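PDB 4XG1: diaminopimelate decarboxylase from Psychromonas ingrahamii, which probably catalyses the pyridoxal 5'-phosphate-dependent decarboxylation of meso-2,6-diaminopimelate to L-lysine, the final step of the diaminopimelate route of lysine biosynthesis. Local coordinates for residues Asp9-Val14 with Pro18-Val23; Pro29-Ser34 with Arg371-Tyr376; Gly50-Leu55 with Asn262-Arg267. One frame throughout, in Å; residues are numbered along the deposited sequence.

In the fold
Interactions 1 and 2 are neighbours, their centres about 15 Å apart, and share the beta-rich part of the protein outside the TIM barrel. They follow each other along the chain: helix 19-26 of interaction 1, which comes after the small N-terminal sheet, runs on to strand 30-34 of interaction 2 and packs on it, Val19, Val22 and Val23 meeting Ile32 CD1 in the large mixed sheet. Interaction 3 lies in the barrel, about 33 Å from interaction 2 between centres and on the opposite side of the chain's centre; in sequence it is nested inside the loop that interaction 2 closes. Interaction 2 extends to the ligand pocket at the dimer interface, to which the second subunit contributes.

Interaction 1: Asp9-Val14 with Pro18-Val23; sequences DGRLFV and PVEQVV
Phe13 and Pro18 face each other as an antiparallel, non-hydrogen-bonded pair, their CA atoms 4.2 Å apart, where a tight hairpin turns from strand 12-14 into strand 17-18. Pro18 is also at the N-cap position of the helix that starts at Val19, and the short axes of strand 12-14 and helix 19-23 pass 7.9 Å apart at 68°. A nearly straight bond joins the two: Val19 N, in the first turn of the helix, donates to Leu12 O at 3.0 Å.

On one side of this backbone link, Pro18 lies over the Phe13 ring with its N atom 3.6 Å above the ring centre, and its CD adds a CH-pi contact to the same face. On the other, a branch of Val19 packs beside the strand: its CG2 meets Leu12 CD2 at 4.1 Å and Val14 CG1 at 3.8 Å. Val14 brings CG1 there by setting it between its backbone N and carbonyl carbon (chi1 42°).

Arg11 carries the polar part of the contact. The edge of the Phe13 ring, at CE1, stands over one face of the guanidinium, and Pro18 lies beside it. NH1 points in the guanidinium plane to Glu20 OE1, 3.2 Å away, in a salt bridge with an N-H...O angle of 167°. From the same group NE reaches Asp9 OD2 at 2.7 Å, coming from above the carboxylate plane, although Asp9 is poorly ordered. With a methionine in place of Arg11, Asp9 and Glu20 would probably be left without their shared cation, and Glu20 set free to turn.

Leu12 also pairs through its backbone with Leu326, and Phe13 with Asn5 of strand 4-6. The arrangement is a beta hairpin running directly into a helix, at the edge of a small three-stranded antiparallel sheet.

Interaction 2: Pro29-Ser34 with Arg371-Tyr376; sequences PAYIYS and RSTGAY. With LLP ((2S)-2-amino-6-[[3-hydroxy-2-methyl-5-(phosphonooxymethyl)pyridin-4-yl]methylideneamino]hexanoic acid), chain T.
Tyr31 and Thr373 make the main van der Waals contact, Tyr31 CE1 lying 3.4 Å from Thr373 O and 3.6 Å from Thr373 OG1. The threonine hydroxyl is brought to the ring because OG1 sits between its own backbone N and carbonyl carbon (chi1 60°). Beside it, Tyr33 turns a ring edge to the backbone of Gly374, with CE1 4.1 Å from CA.

Hydrogen bonding between the segments is indirect. One water donates both to Thr373 O (2.7 Å) and to Tyr33 OH (3.1 Å), lying near the plane of the Tyr33 ring. The same hydroxyl is also bonded to Glu392 OE2, while Tyr31 OH is held by Asp310 O, which fixes both rings at their far ends.

Ligand contacts fall to Tyr376. Its OH donates to OP1 of the LLP phosphate at 2.6 Å, and the lysine part of LLP folds over the ring, CB being 3.5 Å above its centre. Tyr384 of the second subunit packs on Tyr376, and Glu349 of that subunit also bonds LLP. The loop thus lines the pyridoxal phosphate pocket at the dimer interface, as in other class-II Orn/Lys/Arg decarboxylases.

Interaction 3: Gly50-Leu55 with Asn262-Arg267; sequences GKHPHL and NRMAGR
The shortest polar bond at the contact of His52 with Met264 and Arg267 closes the turn that carries Met264: Ala265 N donates to Asn262 O at 2.7 Å, completing a type I turn from Asn262 to Ala265 at the end of a helix. A second backbone bond, from Arg267 N to Met264 O at 2.8 Å, holds the next part of the loop close to the turn.

Across from it, His52 does the touching with its CE1 corner. That atom is 3.4 Å from Arg267 O and 3.9 Å from Met264 CB, both approaching obliquely to the ring. The two side chains cross at about a right angle, and the imidazole is directed to the loop by its CG standing anti to the backbone N (chi1 -169°). Its NE2 uses a different partner, Leu269 O, further along the same connection, so the ring is held by a polar bond at one corner while CE1 packs beside the turn. One face of the imidazole is flanked by the following proline, whose CD stands 3.4 Å above the plane.

The carbonyl of His52 has its own role: His54 ND1 donates to His52 O at 2.9 Å, nearly along the C=O axis. His54 NE2 is bonded to Asp46 OD1, so both nitrogens face acceptors, a carbonyl and a carboxylate, which would be consistent with a protonated imidazole. The bend around Pro53 is thereby tied to helix 35-49.

Met264, its chain bent at chi2 and chi3, packs on Leu269 and Leu271, whereas Arg267 leads off to a salt bridge with Asp223 on helix 209-227. The contact thus joins two connections of the TIM barrel, one from helix 35-49 into strand 54-59 and the other from helix 253-262 into strand 270-273, just before these two strands pair in parallel.

Interaction 1: Asp9-Val14 with Pro18-Val23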
loop_
_atom_site.group_PDB
_atom_site.type_symbol
_atom_site.label_atom_id
_atom_site.label_comp_id
_atom_site.label_asym_id
_atom_site.label_seq_id
_atom_site.Cartn_x
_atom_site.Cartn_y
_atom_site.Cartn_z
ATOM N N ASP B 9 -24.372 12.982 -26.257
ATOM C CA ASP B 9 -24.487 11.526 -26.311
ATOM C C ASP B 9 -24.936 10.831 -24.994
ATOM O O ASP B 9 -25.742 9.906 -25.031
ATOM C CB ASP B 9 -23.123 10.969 -26.733
ATOM C CG ASP B 9 -23.211 9.582 -27.320
ATOM O OD1 ASP B 9 -24.148 8.825 -26.973
ATOM O OD2 ASP B 9 -22.323 9.259 -28.142
ATOM N N GLY B 10 -24.398 11.270 -23.850
ATOM C CA GLY B 10 -24.594 10.610 -22.531
ATOM C C GLY B 10 -23.339 9.868 -22.037
ATOM O O GLY B 10 -23.224 9.506 -20.865
ATOM N N ARG B 11 -22.395 9.655 -22.951
ATOM C CA ARG B 11 -21.249 8.810 -22.723
ATOM C C ARG B 11 -20.111 9.653 -22.197
ATOM O O ARG B 11 -19.957 10.798 -22.619
ATOM C CB ARG B 11 -20.776 8.192 -24.031
ATOM C CG ARG B 11 -21.714 7.176 -24.677
ATOM C CD ARG B 11 -21.038 6.521 -25.887
ATOM N NE ARG B 11 -20.663 7.502 -26.927
ATOM C CZ ARG B 11 -19.779 7.301 -27.908
ATOM N NH1 ARG B 11 -19.137 6.143 -28.028
ATOM N NH2 ARG B 11 -19.532 8.270 -28.777
ATOM N N LEU B 12 -19.312 9.068 -21.293
ATOM C CA LEU B 12 -18.183 9.766 -20.685
ATOM C C LEU B 12 -16.965 9.728 -21.585
ATOM O O LEU B 12 -16.636 8.705 -22.154
ATOM C CB LEU B 12 -17.852 9.174 -19.315
ATOM C CG LEU B 12 -16.730 9.876 -18.525
ATOM C CD1 LEU B 12 -17.150 11.257 -18.027
ATOM C CD2 LEU B 12 -16.309 9.002 -17.359
ATOM N N PHE B 13 -16.310 10.867 -21.722
ATOM C CA PHE B 13 -15.202 10.993 -22.635
ATOM C C PHE B 13 -14.019 11.481 -21.876
ATOM O O PHE B 13 -14.149 12.156 -20.874
ATOM C CB PHE B 13 -15.491 12.049 -23.711
ATOM C CG PHE B 13 -15.967 11.479 -25.029
ATOM C CD1 PHE B 13 -17.102 10.660 -25.087
ATOM C CD2 PHE B 13 -15.287 11.774 -26.213
ATOM C CE1 PHE B 13 -17.539 10.140 -26.295
ATOM C CE2 PHE B 13 -15.717 11.244 -27.417
ATOM C CZ PHE B 13 -16.845 10.440 -27.461
ATOM N N VAL B 14 -12.856 11.134 -22.383
ATOM C CA VAL B 14 -11.634 11.598 -21.842
ATOM C C VAL B 14 -10.956 12.233 -23.018
ATOM O O VAL B 14 -10.604 11.551 -23.973
ATOM C CB VAL B 14 -10.755 10.466 -21.200
ATOM C CG1 VAL B 14 -10.727 9.200 -22.045
ATOM C CG2 VAL B 14 -9.338 10.990 -20.932
ATOM N N PRO B 18 -14.072 8.229 -26.066
ATOM C CA PRO B 18 -14.939 7.600 -25.088
ATOM C C PRO B 18 -14.123 6.684 -24.146
ATOM O O PRO B 18 -13.260 5.943 -24.596
ATOM C CB PRO B 18 -15.918 6.757 -25.932
ATOM C CG PRO B 18 -15.512 6.926 -27.346
ATOM C CD PRO B 18 -14.221 7.676 -27.413
ATOM N N VAL B 19 -14.445 6.732 -22.864
ATOM C CA VAL B 19 -13.754 5.935 -21.891
ATOM C C VAL B 19 -14.021 4.467 -22.168
ATOM O O VAL B 19 -13.126 3.676 -22.087
ATOM C CB VAL B 19 -14.165 6.351 -20.472
ATOM C CG1 VAL B 19 -13.674 5.357 -19.436
ATOM C CG2 VAL B 19 -13.628 7.745 -20.166
ATOM N N GLU B 20 -15.239 4.110 -22.541
ATOM C CA GLU B 20 -15.568 2.713 -22.828
ATOM C C GLU B 20 -14.639 2.132 -23.891
ATOM O O GLU B 20 -14.379 0.942 -23.903
ATOM C CB GLU B 20 -17.024 2.568 -23.272
ATOM C CG GLU B 20 -17.314 2.978 -24.713
ATOM C CD GLU B 20 -18.802 2.946 -25.064
ATOM O OE1 GLU B 20 -19.228 3.698 -25.969
ATOM O OE2 GLU B 20 -19.559 2.167 -24.438
ATOM N N GLN B 21 -14.167 2.977 -24.796
ATOM C CA GLN B 21 -13.349 2.533 -25.904
ATOM C C GLN B 21 -11.989 2.099 -25.433
ATOM O O GLN B 21 -11.466 1.073 -25.883
ATOM C CB GLN B 21 -13.183 3.657 -26.926
ATOM C CG GLN B 21 -12.495 3.249 -28.215
ATOM C CD GLN B 21 -12.658 4.312 -29.295
ATOM O OE1 GLN B 21 -13.789 4.593 -29.750
ATOM N NE2 GLN B 21 -11.546 4.899 -29.723
ATOM N N VAL B 22 -11.399 2.880 -24.541
ATOM C CA VAL B 22 -10.072 2.522 -24.024
ATOM C C VAL B 22 -10.162 1.244 -23.170
ATOM O O VAL B 22 -9.511 0.261 -23.448
ATOM C CB VAL B 22 -9.371 3.706 -23.325
ATOM C CG1 VAL B 22 -9.332 4.924 -24.245
ATOM C CG2 VAL B 22 -10.081 4.102 -22.066
ATOM N N VAL B 23 -11.046 1.212 -22.210
ATOM C CA VAL B 23 -11.099 0.059 -21.361
ATOM C C VAL B 23 -11.510 -1.235 -22.092
ATOM O O VAL B 23 -11.347 -2.335 -21.539
ATOM C CB VAL B 23 -11.980 0.281 -20.113
ATOM C CG1 VAL B 23 -11.374 1.375 -19.264
ATOM C CG2 VAL B 23 -13.419 0.598 -20.488
#

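Interaction 2: Pro29-Ser34 with Arg371-Tyr376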
loop_
_atom_site.group_PDB
_atom_site.type_symbol
_atom_site.label_atom_id
_atom_site.label_comp_id
_atom_site.label_asym_id
_atom_site.label_seq_id
_atom_site.Cartn_x
_atom_site.Cartn_y
_atom_site.Cartn_z
ATOM N N PRO B 29 -9.154 -3.697 -14.039
ATOM C CA PRO B 29 -9.138 -2.275 -13.726
ATOM C C PRO B 29 -8.101 -1.541 -14.490
ATOM O O PRO B 29 -7.109 -2.152 -14.954
ATOM C CB PRO B 29 -8.758 -2.229 -12.249
ATOM C CG PRO B 29 -8.091 -3.536 -12.009
ATOM C CD PRO B 29 -8.838 -4.506 -12.855
ATOM N N ALA B 30 -8.341 -0.251 -14.668
ATOM C CA ALA B 30 -7.429 0.554 -15.468
ATOM C C ALA B 30 -7.410 1.986 -15.003
ATOM O O ALA B 30 -8.451 2.595 -14.780
ATOM C CB ALA B 30 -7.835 0.506 -16.917
ATOM N N TYR B 31 -6.216 2.518 -14.830
ATOM C CA TYR B 31 -6.059 3.941 -14.562
ATOM C C TYR B 31 -5.995 4.636 -15.891
ATOM O O TYR B 31 -5.299 4.156 -16.799
ATOM C CB TYR B 31 -4.764 4.219 -13.802
ATOM C CG TYR B 31 -4.897 4.068 -12.299
ATOM C CD1 TYR B 31 -5.457 5.090 -11.529
ATOM C CD2 TYR B 31 -4.404 2.935 -11.640
ATOM C CE1 TYR B 31 -5.573 4.975 -10.173
ATOM C CE2 TYR B 31 -4.500 2.833 -10.270
ATOM C CZ TYR B 31 -5.088 3.841 -9.546
ATOM O OH TYR B 31 -5.178 3.770 -8.156
ATOM N N ILE B 32 -6.692 5.768 -15.989
ATOM C CA ILE B 32 -6.678 6.547 -17.212
ATOM C C ILE B 32 -6.345 7.982 -16.934
ATOM O O ILE B 32 -6.966 8.601 -16.062
ATOM C CB ILE B 32 -8.048 6.477 -17.905
ATOM C CG1 ILE B 32 -8.324 5.048 -18.355
ATOM C CG2 ILE B 32 -8.070 7.366 -19.152
ATOM C CD1 ILE B 32 -9.712 4.825 -18.908
ATOM N N TYR B 33 -5.374 8.504 -17.659
ATOM C CA TYR B 33 -4.867 9.853 -17.411
ATOM C C TYR B 33 -5.067 10.761 -18.624
ATOM O O TYR B 33 -4.918 10.318 -19.769
ATOM C CB TYR B 33 -3.385 9.812 -17.085
ATOM C CG TYR B 33 -3.003 8.908 -15.918
ATOM C CD1 TYR B 33 -3.543 9.079 -14.660
ATOM C CD2 TYR B 33 -2.079 7.867 -16.091
ATOM C CE1 TYR B 33 -3.194 8.248 -13.615
ATOM C CE2 TYR B 33 -1.736 7.027 -15.061
ATOM C CZ TYR B 33 -2.291 7.224 -13.820
ATOM O OH TYR B 33 -1.928 6.393 -12.779
ATOM N N SER B 34 -5.427 12.021 -18.352
ATOM C CA SER B 34 -5.545 13.079 -19.362
ATOM C C SER B 34 -4.266 13.840 -19.528
ATOM O O SER B 34 -3.843 14.518 -18.632
ATOM C CB SER B 34 -6.630 14.082 -18.974
ATOM O OG SER B 34 -6.471 15.306 -19.693
ATOM N N ARG B 371 -13.271 8.921 -9.597
ATOM C CA ARG B 371 -12.598 10.139 -9.967
ATOM C C ARG B 371 -11.501 10.510 -8.992
ATOM O O ARG B 371 -11.483 10.041 -7.864
ATOM C CB ARG B 371 -13.596 11.263 -10.096
ATOM C CG ARG B 371 -14.478 11.128 -11.324
ATOM C CD ARG B 371 -15.277 12.394 -11.651
ATOM N NE ARG B 371 -14.580 13.622 -11.254
ATOM C CZ ARG B 371 -13.688 14.301 -11.988
ATOM N NH1 ARG B 371 -13.345 13.893 -13.215
ATOM N NH2 ARG B 371 -13.109 15.394 -11.461
ATOM N N SER B 372 -10.584 11.342 -9.450
ATOM C CA SER B 372 -9.606 11.987 -8.604
ATOM C C SER B 372 -8.587 11.024 -8.087
ATOM O O SER B 372 -8.187 11.082 -6.915
ATOM C CB SER B 372 -10.280 12.690 -7.419
ATOM O OG SER B 372 -11.422 13.411 -7.836
ATOM N N THR B 373 -8.149 10.138 -8.954
ATOM C CA THR B 373 -7.261 9.076 -8.555
ATOM C C THR B 373 -5.908 9.198 -9.245
ATOM O O THR B 373 -5.118 8.267 -9.257
ATOM C CB THR B 373 -7.857 7.705 -8.868
ATOM O OG1 THR B 373 -8.080 7.609 -10.268
ATOM C CG2 THR B 373 -9.122 7.482 -8.125
ATOM N N GLY B 374 -5.619 10.368 -9.787
ATOM C CA GLY B 374 -4.349 10.567 -10.469
ATOM C C GLY B 374 -3.174 10.795 -9.524
ATOM O O GLY B 374 -2.017 10.728 -9.953
ATOM N N ALA B 375 -3.466 11.098 -8.259
ATOM C CA ALA B 375 -2.446 11.325 -7.256
ATOM C C ALA B 375 -2.626 10.353 -6.105
ATOM O O ALA B 375 -3.714 10.168 -5.600
ATOM C CB ALA B 375 -2.560 12.728 -6.737
ATOM N N TYR B 376 -1.535 9.710 -5.721
ATOM C CA TYR B 376 -1.556 8.758 -4.625
ATOM C C TYR B 376 -2.510 7.610 -4.917
ATOM O O TYR B 376 -3.148 7.058 -4.002
ATOM C CB TYR B 376 -1.860 9.484 -3.321
ATOM C CG TYR B 376 -0.922 10.653 -3.155
ATOM C CD1 TYR B 376 0.420 10.443 -2.854
ATOM C CD2 TYR B 376 -1.340 11.944 -3.345
ATOM C CE1 TYR B 376 1.297 11.503 -2.711
ATOM C CE2 TYR B 376 -0.453 13.025 -3.228
ATOM C CZ TYR B 376 0.843 12.789 -2.924
ATOM O OH TYR B 376 1.726 13.804 -2.806
HETATM N N1 LLP T . 6.862 17.975 -0.793
HETATM C C2 LLP T . 7.070 17.189 0.270
HETATM C "C2'" LLP T . 8.347 17.338 1.056
HETATM C C3 LLP T . 6.037 16.190 0.605
HETATM O O3 LLP T . 6.186 15.392 1.687
HETATM C C4 LLP T . 4.821 16.109 -0.212
HETATM C "C4'" LLP T . 3.703 15.155 0.068
HETATM C C5 LLP T . 4.709 17.034 -1.358
HETATM C C6 LLP T . 5.761 17.909 -1.590
HETATM C "C5'" LLP T . 3.527 17.039 -2.288
HETATM O OP4 LLP T . 2.343 17.319 -1.651
HETATM P P LLP T . 0.942 17.467 -2.413
HETATM O OP1 LLP T . 0.888 16.246 -3.320
HETATM O OP2 LLP T . -0.154 17.625 -1.333
HETATM O OP3 LLP T . 0.921 18.847 -3.098
HETATM N N LLP T . -0.692 9.522 0.455
HETATM C CA LLP T . -1.412 10.799 0.859
HETATM C CB LLP T . -0.660 12.033 0.373
HETATM C CG LLP T . 0.271 12.690 1.375
HETATM C CD LLP T . 1.637 12.978 0.792
HETATM C CE LLP T . 2.462 13.836 1.768
HETATM N NZ LLP T . 3.749 14.387 1.297
HETATM C C LLP T . -2.765 10.822 0.190
HETATM O O LLP T . -3.094 9.968 -0.615
HETATM O OXT LLP T . -3.585 11.699 0.405
HETATM O O HOH W 1 -2.766 7.166 -9.950
#

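Interaction 3: Gly50-Leu55 with Asn262-Arg267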
loop_
_atom_site.group_PDB
_atom_site.type_symbol
_atom_site.label_atom_id
_atom_site.label_comp_id
_atom_site.label_asym_id
_atom_site.label_seq_id
_atom_site.Cartn_x
_atom_site.Cartn_y
_atom_site.Cartn_z
ATOM N N GLY B 50 4.891 33.512 -13.260
ATOM C CA GLY B 50 5.200 34.599 -14.195
ATOM C C GLY B 50 6.618 35.066 -14.101
ATOM O O GLY B 50 7.532 34.249 -14.075
ATOM N N LYS B 51 6.799 36.380 -13.985
ATOM C CA LYS B 51 8.150 36.973 -14.019
ATOM C C LYS B 51 9.004 36.709 -12.790
ATOM O O LYS B 51 10.212 36.860 -12.855
ATOM C CB LYS B 51 8.067 38.475 -14.236
ATOM C CG LYS B 51 7.420 38.871 -15.573
ATOM C CD LYS B 51 8.469 38.879 -16.689
ATOM C CE LYS B 51 8.039 39.617 -17.961
ATOM N NZ LYS B 51 7.802 41.087 -17.774
ATOM N N HIS B 52 8.399 36.327 -11.669
ATOM C CA HIS B 52 9.202 36.075 -10.489
ATOM C C HIS B 52 10.061 34.816 -10.668
ATOM O O HIS B 52 9.555 33.764 -11.015
ATOM C CB HIS B 52 8.329 35.956 -9.218
ATOM C CG HIS B 52 9.123 35.964 -7.957
ATOM N ND1 HIS B 52 9.265 37.082 -7.178
ATOM C CD2 HIS B 52 9.904 35.010 -7.397
ATOM C CE1 HIS B 52 10.098 36.817 -6.189
ATOM N NE2 HIS B 52 10.494 35.563 -6.292
ATOM N N PRO B 53 11.367 34.914 -10.425
ATOM C CA PRO B 53 12.242 33.733 -10.516
ATOM C C PRO B 53 11.724 32.533 -9.725
ATOM O O PRO B 53 11.682 32.563 -8.490
ATOM C CB PRO B 53 13.582 34.204 -9.927
ATOM C CG PRO B 53 13.515 35.679 -9.921
ATOM C CD PRO B 53 12.070 36.098 -9.930
ATOM N N HIS B 54 11.357 31.478 -10.443
ATOM C CA HIS B 54 10.767 30.303 -9.838
ATOM C C HIS B 54 11.164 29.010 -10.504
ATOM O O HIS B 54 11.610 28.978 -11.656
ATOM C CB HIS B 54 9.271 30.416 -9.904
ATOM C CG HIS B 54 8.721 30.267 -11.280
ATOM N ND1 HIS B 54 8.894 31.216 -12.256
ATOM C CD2 HIS B 54 7.988 29.280 -11.842
ATOM C CE1 HIS B 54 8.299 30.815 -13.365
ATOM N NE2 HIS B 54 7.726 29.649 -13.135
ATOM N N LEU B 55 11.015 27.927 -9.745
ATOM C CA LEU B 55 11.010 26.595 -10.319
ATOM C C LEU B 55 9.843 25.770 -9.784
ATOM O O LEU B 55 9.553 25.770 -8.593
ATOM C CB LEU B 55 12.330 25.890 -10.056
ATOM C CG LEU B 55 12.446 24.513 -10.685
ATOM C CD1 LEU B 55 12.288 24.583 -12.189
ATOM C CD2 LEU B 55 13.773 23.895 -10.324
ATOM N N ASN B 262 2.447 38.299 -4.628
ATOM C CA ASN B 262 2.109 39.582 -4.004
ATOM C C ASN B 262 2.932 39.718 -2.716
ATOM O O ASN B 262 3.696 40.700 -2.559
ATOM C CB ASN B 262 0.608 39.736 -3.722
ATOM C CG ASN B 262 -0.246 39.763 -4.993
ATOM O OD1 ASN B 262 0.263 39.972 -6.087
ATOM N ND2 ASN B 262 -1.557 39.557 -4.845
ATOM N N ARG B 263 2.877 38.712 -1.836
ATOM C CA ARG B 263 3.714 38.764 -0.574
ATOM C C ARG B 263 5.218 38.917 -0.783
ATOM O O ARG B 263 5.964 39.265 0.150
ATOM C CB ARG B 263 3.496 37.546 0.361
ATOM C CG ARG B 263 2.565 37.746 1.537
ATOM C CD ARG B 263 2.867 38.960 2.419
ATOM N NE ARG B 263 4.077 38.840 3.232
ATOM C CZ ARG B 263 5.139 39.658 3.262
ATOM N NH1 ARG B 263 5.223 40.746 2.504
ATOM N NH2 ARG B 263 6.157 39.382 4.089
ATOM N N MET B 264 5.686 38.602 -1.980
ATOM C CA MET B 264 7.115 38.751 -2.347
ATOM C C MET B 264 7.450 40.179 -2.741
ATOM O O MET B 264 8.622 40.487 -3.038
ATOM C CB MET B 264 7.479 37.870 -3.532
ATOM C CG MET B 264 7.552 36.400 -3.226
ATOM S SD MET B 264 8.405 35.998 -1.674
ATOM C CE MET B 264 10.132 35.862 -2.073
ATOM N N ALA B 265 6.411 41.009 -2.814
ATOM C CA ALA B 265 6.540 42.442 -2.556
ATOM C C ALA B 265 7.581 43.060 -3.473
ATOM O O ALA B 265 7.294 43.280 -4.642
ATOM C CB ALA B 265 6.879 42.686 -1.070
ATOM N N GLY B 266 8.786 43.300 -2.948
ATOM C CA GLY B 266 9.941 43.676 -3.762
ATOM C C GLY B 266 11.145 42.878 -3.323
ATOM O O GLY B 266 12.060 43.421 -2.706
ATOM N N ARG B 267 11.108 41.565 -3.602
ATOM C CA ARG B 267 12.292 40.666 -3.516
ATOM C C ARG B 267 12.583 39.939 -4.823
ATOM O O ARG B 267 11.715 39.763 -5.672
ATOM C CB ARG B 267 12.120 39.587 -2.437
ATOM C CG ARG B 267 12.518 40.001 -1.046
ATOM C CD ARG B 267 11.923 39.010 -0.070
ATOM N NE ARG B 267 12.638 38.962 1.193
ATOM C CZ ARG B 267 12.146 39.329 2.365
ATOM N NH1 ARG B 267 10.892 39.789 2.466
ATOM N NH2 ARG B 267 12.927 39.231 3.443
#